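Local coordinates for protein putative hydrolase (Bacteroides ovatus, PDB 4HBS) that is of unknown function but is a five-bladed beta-propeller, probably a hydrolase, from a family grouped with the beta-fructosidase-like enzymes, at residues Ser20-Glu25 with Leu365-Glu370; Leu43-Leu48 with Met100-Gly105. All coordinates share one frame; numbering follows the deposited sequence.

How the interactions relate
Interaction 1 lies at the surface and interaction 2 is buried, and their centres are about 12 Å apart on the same side of the chain's centre. Interaction 1 works by a flat guanidinium-on-indole stack within one blade, whose outermost strands are 24-26 and 356-361. Interaction 2 rests on a single amide-to-phenol hydrogen bond between helix 43-48 and strand 98-102 of the next blade. The two meet directly: Asn23 O accepts a probable hydrogen bond from Leu43 N, Glu21 forms a salt bridge with Lys44, and Leu365 packs on the Tyr45 hydroxyl. Along the chain, interaction 2 is nested inside the loop closed by interaction 1.

Interaction 1: Ser20-Glu25 with Leu365-Glu370; sequences SEWNLE and LSRTGE
The guanidinium of Arg367 lies flat on one face of the Trp22 indole, the two planes only 6° apart and their centres 3.9 Å from each other. This is an offset stack and a cation-pi contact at once, with Arg367 CZ over the five-membered ring. The aliphatic part of the arginine shares that face: Arg367 CD sits 3.6 Å from the centroid of the five-membered ring of Trp22 as a CH-pi contact. At the indole edge, in plane, lies Glu21 OE1, while Leu24 CD2 comes near the edge of the guanidinium. Thr368 CG2 approaches the six-membered ring obliquely, 3.8 Å from Trp22 CH2. A bend at chi3 (-98°) turns the end of the arginine so that it runs along the indole, the two side chains passing in opposite directions.

The turn carrying Arg367 is braced by Glu370. Glu370 OE1 takes Thr368 N on its syn lone pair, at 2.7 Å, and Thr368 OG1 from above the carboxylate plane, whereas Glu370 OE2 makes a salt bridge to Arg401. Ser366 OG donates to Glu370 O at 2.6 Å, in the carbonyl plane. Phe403 of strand 399-403 touches Trp22, Leu24, Thr368 and Glu370, placing the contact against the middle of the five-stranded blade.

With no hydrogen bond between the segments, the join between the 3-10 turn 20-22 leading into strand 24-26 and the 365-370 loop rests on stacking, cation-pi attraction and packing; long, weak ion pairs to Asp42 and Glu106, with Glu21 nearby but not in contact, would probably offset the arginine's charge and the nearness of Arg401.

Interaction 2: Leu43-Leu48 with Met100-Gly105; sequences LKYNAL and MVQTPG
Tyr45 and Gln102 meet through one hydrogen bond, Gln102 NE2 to Tyr45 OH at 2.9 Å, which ties a short helix to a strand of the neighbouring blade in this five-bladed beta-propeller. The bond is nearly straight, with an N-H...O angle of 162°, and the hydroxyl oxygen lies close to the amide plane of Gln102. The tyrosine ring is turned well out of that plane, by 62°, and the amide nitrogen meets it obliquely, so the contact is polar rather than stacked. Gln102 reaches across with CG anti to its backbone N (chi1 176°) and the rest of the chain extended, which carries the amide from the strand to the phenol.

Both ends of this bond have further partners. Gln102 OE1 is hydrogen-bonded to the indole NE1 of Trp73, so both the oxygen and the nitrogen of this buried amide are engaged and its rotation is fixed. A glycerol, probably from the crystallisation liquor, lies about 3 Å from the side chain of Gln102. The Tyr45 hydroxyl is also hydrogen-bonded to Glu106 OE2, just beyond the 100-105 segment. Within its own helix, Leu48 CD1 sits 3.9 Å above the plane of the Tyr45 ring, over its centre, while Leu365 and Trp73 also touch the tyrosine.

Farther out, the backbone sets the two partners in place. Strand 98-102 runs between strands 71-75 and 111-113, with backbone bonds from Gln102 to Ile71 and from Val101 to Val112. Helix 43-48 follows directly on strand 38-42 of the other blade, and Asp42 OD1 accepts a hydrogen bond from Tyr45 N at its start.

Interaction 1: Ser20-Glu25 with Leu365-Glu370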
loop_
_atom_site.group_PDB
_atom_site.type_symbol
_atom_site.label_atom_id
_atom_site.label_comp_id
_atom_site.label_asym_id
_atom_site.label_seq_id
_atom_site.Cartn_x
_atom_site.Cartn_y
_atom_site.Cartn_z
ATOM N N SER A 20 6.900 -7.234 -25.308
ATOM C CA SER A 20 5.493 -7.612 -25.475
ATOM C C SER A 20 5.067 -8.627 -24.407
ATOM O O SER A 20 3.887 -8.656 -24.046
ATOM C CB SER A 20 5.236 -8.165 -26.875
ATOM O OG SER A 20 6.001 -9.330 -27.132
ATOM N N GLU A 21 6.038 -9.419 -23.866
ATOM C CA GLU A 21 5.799 -10.383 -22.782
ATOM C C GLU A 21 5.241 -9.681 -21.507
ATOM O O GLU A 21 4.455 -10.297 -20.784
ATOM C CB GLU A 21 7.104 -11.143 -22.444
ATOM C CG GLU A 21 6.926 -12.305 -21.464
ATOM C CD GLU A 21 7.064 -12.042 -19.965
ATOM O OE1 GLU A 21 7.519 -10.942 -19.578
ATOM O OE2 GLU A 21 6.719 -12.952 -19.175
ATOM N N TRP A 22 5.614 -8.386 -21.262
ATOM C CA TRP A 22 5.165 -7.601 -20.098
ATOM C C TRP A 22 3.648 -7.321 -20.105
ATOM O O TRP A 22 3.095 -6.980 -19.058
ATOM C CB TRP A 22 5.925 -6.261 -20.005
ATOM C CG TRP A 22 7.425 -6.379 -19.877
ATOM C CD1 TRP A 22 8.149 -7.513 -19.645
ATOM C CD2 TRP A 22 8.378 -5.304 -19.945
ATOM N NE1 TRP A 22 9.493 -7.219 -19.600
ATOM C CE2 TRP A 22 9.665 -5.872 -19.791
ATOM C CE3 TRP A 22 8.272 -3.909 -20.131
ATOM C CZ2 TRP A 22 10.830 -5.094 -19.763
ATOM C CZ3 TRP A 22 9.433 -3.146 -20.162
ATOM C CH2 TRP A 22 10.695 -3.738 -19.978
ATOM N N ASN A 23 2.987 -7.444 -21.273
ATOM C CA ASN A 23 1.551 -7.230 -21.456
ATOM C C ASN A 23 1.105 -5.848 -20.898
ATOM O O ASN A 23 0.149 -5.738 -20.123
ATOM C CB ASN A 23 0.733 -8.392 -20.861
ATOM C CG ASN A 23 -0.679 -8.533 -21.418
ATOM O OD1 ASN A 23 -1.123 -7.767 -22.292
ATOM N ND2 ASN A 23 -1.458 -9.460 -20.848
ATOM N N LEU A 24 1.820 -4.798 -21.321
ATOM C CA LEU A 24 1.505 -3.415 -20.982
ATOM C C LEU A 24 0.652 -2.832 -22.118
ATOM O O LEU A 24 0.843 -3.199 -23.281
ATOM C CB LEU A 24 2.790 -2.580 -20.784
ATOM C CG LEU A 24 3.789 -3.072 -19.735
ATOM C CD1 LEU A 24 4.892 -2.083 -19.552
ATOM C CD2 LEU A 24 3.128 -3.316 -18.418
ATOM N N GLU A 25 -0.306 -1.960 -21.782
ATOM C CA GLU A 25 -1.177 -1.319 -22.763
ATOM C C GLU A 25 -1.061 0.186 -22.545
ATOM O O GLU A 25 -1.447 0.659 -21.480
ATOM C CB GLU A 25 -2.619 -1.832 -22.592
ATOM C CG GLU A 25 -3.576 -1.469 -23.718
ATOM C CD GLU A 25 -5.011 -1.319 -23.256
ATOM O OE1 GLU A 25 -5.646 -2.356 -22.952
ATOM O OE2 GLU A 25 -5.480 -0.164 -23.133
ATOM N N LEU A 365 8.761 -4.406 -8.150
ATOM C CA LEU A 365 8.204 -4.856 -9.436
ATOM C C LEU A 365 8.801 -4.131 -10.622
ATOM O O LEU A 365 8.590 -4.570 -11.750
ATOM C CB LEU A 365 6.679 -4.662 -9.447
ATOM C CG LEU A 365 5.921 -5.332 -8.306
ATOM C CD1 LEU A 365 4.440 -5.053 -8.411
ATOM C CD2 LEU A 365 6.169 -6.818 -8.293
ATOM N N SER A 366 9.518 -3.016 -10.390
ATOM C CA SER A 366 10.122 -2.228 -11.459
ATOM C C SER A 366 11.190 -3.055 -12.186
ATOM O O SER A 366 12.139 -3.549 -11.552
ATOM C CB SER A 366 10.725 -0.947 -10.893
ATOM O OG SER A 366 11.108 -0.069 -11.933
ATOM N N ARG A 367 10.981 -3.272 -13.500
ATOM C CA ARG A 367 11.881 -4.058 -14.334
ATOM C C ARG A 367 13.080 -3.230 -14.853
ATOM O O ARG A 367 14.172 -3.789 -14.979
ATOM C CB ARG A 367 11.115 -4.687 -15.517
ATOM C CG ARG A 367 10.225 -5.867 -15.102
ATOM C CD ARG A 367 9.474 -6.465 -16.273
ATOM N NE ARG A 367 8.081 -5.978 -16.382
ATOM C CZ ARG A 367 6.969 -6.714 -16.225
ATOM N NH1 ARG A 367 7.050 -8.009 -15.928
ATOM N NH2 ARG A 367 5.768 -6.155 -16.365
ATOM N N THR A 368 12.884 -1.924 -15.167
ATOM C CA THR A 368 13.943 -1.058 -15.732
ATOM C C THR A 368 14.047 0.369 -15.103
ATOM O O THR A 368 14.758 1.206 -15.658
ATOM C CB THR A 368 13.686 -0.888 -17.238
ATOM O OG1 THR A 368 12.554 -0.021 -17.434
ATOM C CG2 THR A 368 13.469 -2.223 -17.951
ATOM N N GLY A 369 13.390 0.620 -13.969
ATOM C CA GLY A 369 13.408 1.933 -13.324
ATOM C C GLY A 369 12.093 2.682 -13.404
ATOM O O GLY A 369 11.948 3.723 -12.761
ATOM N N GLU A 370 11.117 2.153 -14.194
ATOM C CA GLU A 370 9.771 2.719 -14.333
ATOM C C GLU A 370 9.059 2.703 -12.992
ATOM O O GLU A 370 9.408 1.890 -12.137
ATOM C CB GLU A 370 8.937 1.918 -15.399
ATOM C CG GLU A 370 8.442 0.508 -15.027
ATOM C CD GLU A 370 9.387 -0.652 -15.286
ATOM O OE1 GLU A 370 10.617 -0.430 -15.261
ATOM O OE2 GLU A 370 8.900 -1.789 -15.500
#

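Interaction 2: Leu43-Leu48 with Met100-Gly105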
loop_
_atom_site.group_PDB
_atom_site.type_symbol
_atom_site.label_atom_id
_atom_site.label_comp_id
_atom_site.label_asym_id
_atom_site.label_seq_id
_atom_site.Cartn_x
_atom_site.Cartn_y
_atom_site.Cartn_z
ATOM N N LEU A 43 -1.452 -5.189 -17.782
ATOM C CA LEU A 43 -2.500 -6.202 -17.914
ATOM C C LEU A 43 -2.046 -7.538 -17.348
ATOM O O LEU A 43 -2.903 -8.332 -16.952
ATOM C CB LEU A 43 -2.961 -6.364 -19.358
ATOM C CG LEU A 43 -3.359 -5.081 -20.122
ATOM C CD1 LEU A 43 -3.901 -5.432 -21.479
ATOM C CD2 LEU A 43 -4.376 -4.248 -19.353
ATOM N N LYS A 44 -0.708 -7.787 -17.279
ATOM C CA LYS A 44 -0.145 -9.022 -16.697
ATOM C C LYS A 44 -0.474 -9.085 -15.215
ATOM O O LYS A 44 -0.902 -10.131 -14.726
ATOM C CB LYS A 44 1.387 -9.054 -16.888
ATOM C CG LYS A 44 2.066 -10.382 -16.621
ATOM C CD LYS A 44 3.586 -10.247 -16.790
ATOM C CE LYS A 44 4.179 -11.263 -17.729
ATOM N NZ LYS A 44 4.403 -12.589 -17.083
ATOM N N TYR A 45 -0.266 -7.952 -14.491
ATOM C CA TYR A 45 -0.533 -7.881 -13.052
ATOM C C TYR A 45 -2.015 -7.790 -12.808
ATOM O O TYR A 45 -2.499 -8.492 -11.944
ATOM C CB TYR A 45 0.242 -6.752 -12.366
ATOM C CG TYR A 45 1.603 -7.242 -11.935
ATOM C CD1 TYR A 45 2.577 -7.557 -12.875
ATOM C CD2 TYR A 45 1.855 -7.573 -10.609
ATOM C CE1 TYR A 45 3.792 -8.122 -12.499
ATOM C CE2 TYR A 45 3.055 -8.164 -10.223
ATOM C CZ TYR A 45 4.016 -8.464 -11.175
ATOM O OH TYR A 45 5.188 -9.075 -10.774
ATOM N N ASN A 46 -2.765 -7.028 -13.610
ATOM C CA ASN A 46 -4.226 -7.002 -13.467
ATOM C C ASN A 46 -4.788 -8.436 -13.576
ATOM O O ASN A 46 -5.702 -8.772 -12.833
ATOM C CB ASN A 46 -4.874 -6.091 -14.520
ATOM C CG ASN A 46 -4.630 -4.626 -14.282
ATOM O OD1 ASN A 46 -3.915 -4.238 -13.359
ATOM N ND2 ASN A 46 -5.211 -3.765 -15.103
ATOM N N ALA A 47 -4.184 -9.297 -14.445
ATOM C CA ALA A 47 -4.604 -10.696 -14.611
ATOM C C ALA A 47 -4.193 -11.525 -13.420
ATOM O O ALA A 47 -4.985 -12.358 -12.972
ATOM C CB ALA A 47 -4.012 -11.288 -15.878
ATOM N N LEU A 48 -2.979 -11.297 -12.875
ATOM C CA LEU A 48 -2.525 -12.031 -11.691
ATOM C C LEU A 48 -3.498 -11.872 -10.521
ATOM O O LEU A 48 -3.769 -12.853 -9.835
ATOM C CB LEU A 48 -1.126 -11.580 -11.243
ATOM C CG LEU A 48 0.047 -12.184 -11.977
ATOM C CD1 LEU A 48 1.333 -11.474 -11.582
ATOM C CD2 LEU A 48 0.154 -13.704 -11.716
HETATM N N MSE A 100 0.930 -12.556 1.657
HETATM C CA MSE A 100 1.286 -13.446 0.553
HETATM C C MSE A 100 2.763 -13.242 0.191
HETATM O O MSE A 100 3.321 -12.186 0.491
HETATM C CB MSE A 100 0.358 -13.121 -0.647
HETATM C CG MSE A 100 0.645 -13.893 -1.937
HETATM SE SE MSE A 100 1.764 -12.933 -3.131
HETATM C CE MSE A 100 0.535 -11.799 -3.784
ATOM N N VAL A 101 3.397 -14.266 -0.404
ATOM C CA VAL A 101 4.786 -14.207 -0.883
ATOM C C VAL A 101 4.778 -14.507 -2.365
ATOM O O VAL A 101 4.292 -15.565 -2.753
ATOM C CB VAL A 101 5.766 -15.179 -0.156
ATOM C CG1 VAL A 101 7.174 -15.020 -0.720
ATOM C CG2 VAL A 101 5.771 -14.960 1.353
ATOM N N GLN A 102 5.314 -13.599 -3.188
ATOM C CA GLN A 102 5.433 -13.806 -4.626
ATOM C C GLN A 102 6.822 -14.297 -4.907
ATOM O O GLN A 102 7.770 -13.606 -4.542
ATOM C CB GLN A 102 5.184 -12.510 -5.385
ATOM C CG GLN A 102 5.381 -12.607 -6.901
ATOM C CD GLN A 102 5.329 -11.276 -7.584
ATOM O OE1 GLN A 102 5.222 -10.230 -6.958
ATOM N NE2 GLN A 102 5.460 -11.283 -8.888
ATOM N N THR A 103 6.963 -15.457 -5.577
ATOM C CA THR A 103 8.268 -16.010 -5.948
ATOM C C THR A 103 8.567 -15.660 -7.404
ATOM O O THR A 103 7.636 -15.380 -8.156
ATOM C CB THR A 103 8.262 -17.530 -5.755
ATOM O OG1 THR A 103 7.184 -18.088 -6.519
ATOM C CG2 THR A 103 8.139 -17.927 -4.303
ATOM N N PRO A 104 9.837 -15.729 -7.868
ATOM C CA PRO A 104 10.108 -15.444 -9.295
ATOM C C PRO A 104 9.320 -16.359 -10.248
ATOM O O PRO A 104 9.246 -17.564 -9.991
ATOM C CB PRO A 104 11.617 -15.687 -9.414
ATOM C CG PRO A 104 12.138 -15.476 -8.042
ATOM C CD PRO A 104 11.087 -16.020 -7.138
ATOM N N GLY A 105 8.716 -15.777 -11.301
ATOM C CA GLY A 105 7.951 -16.534 -12.297
ATOM C C GLY A 105 6.810 -15.770 -12.944
ATOM O O GLY A 105 6.587 -15.896 -14.149
#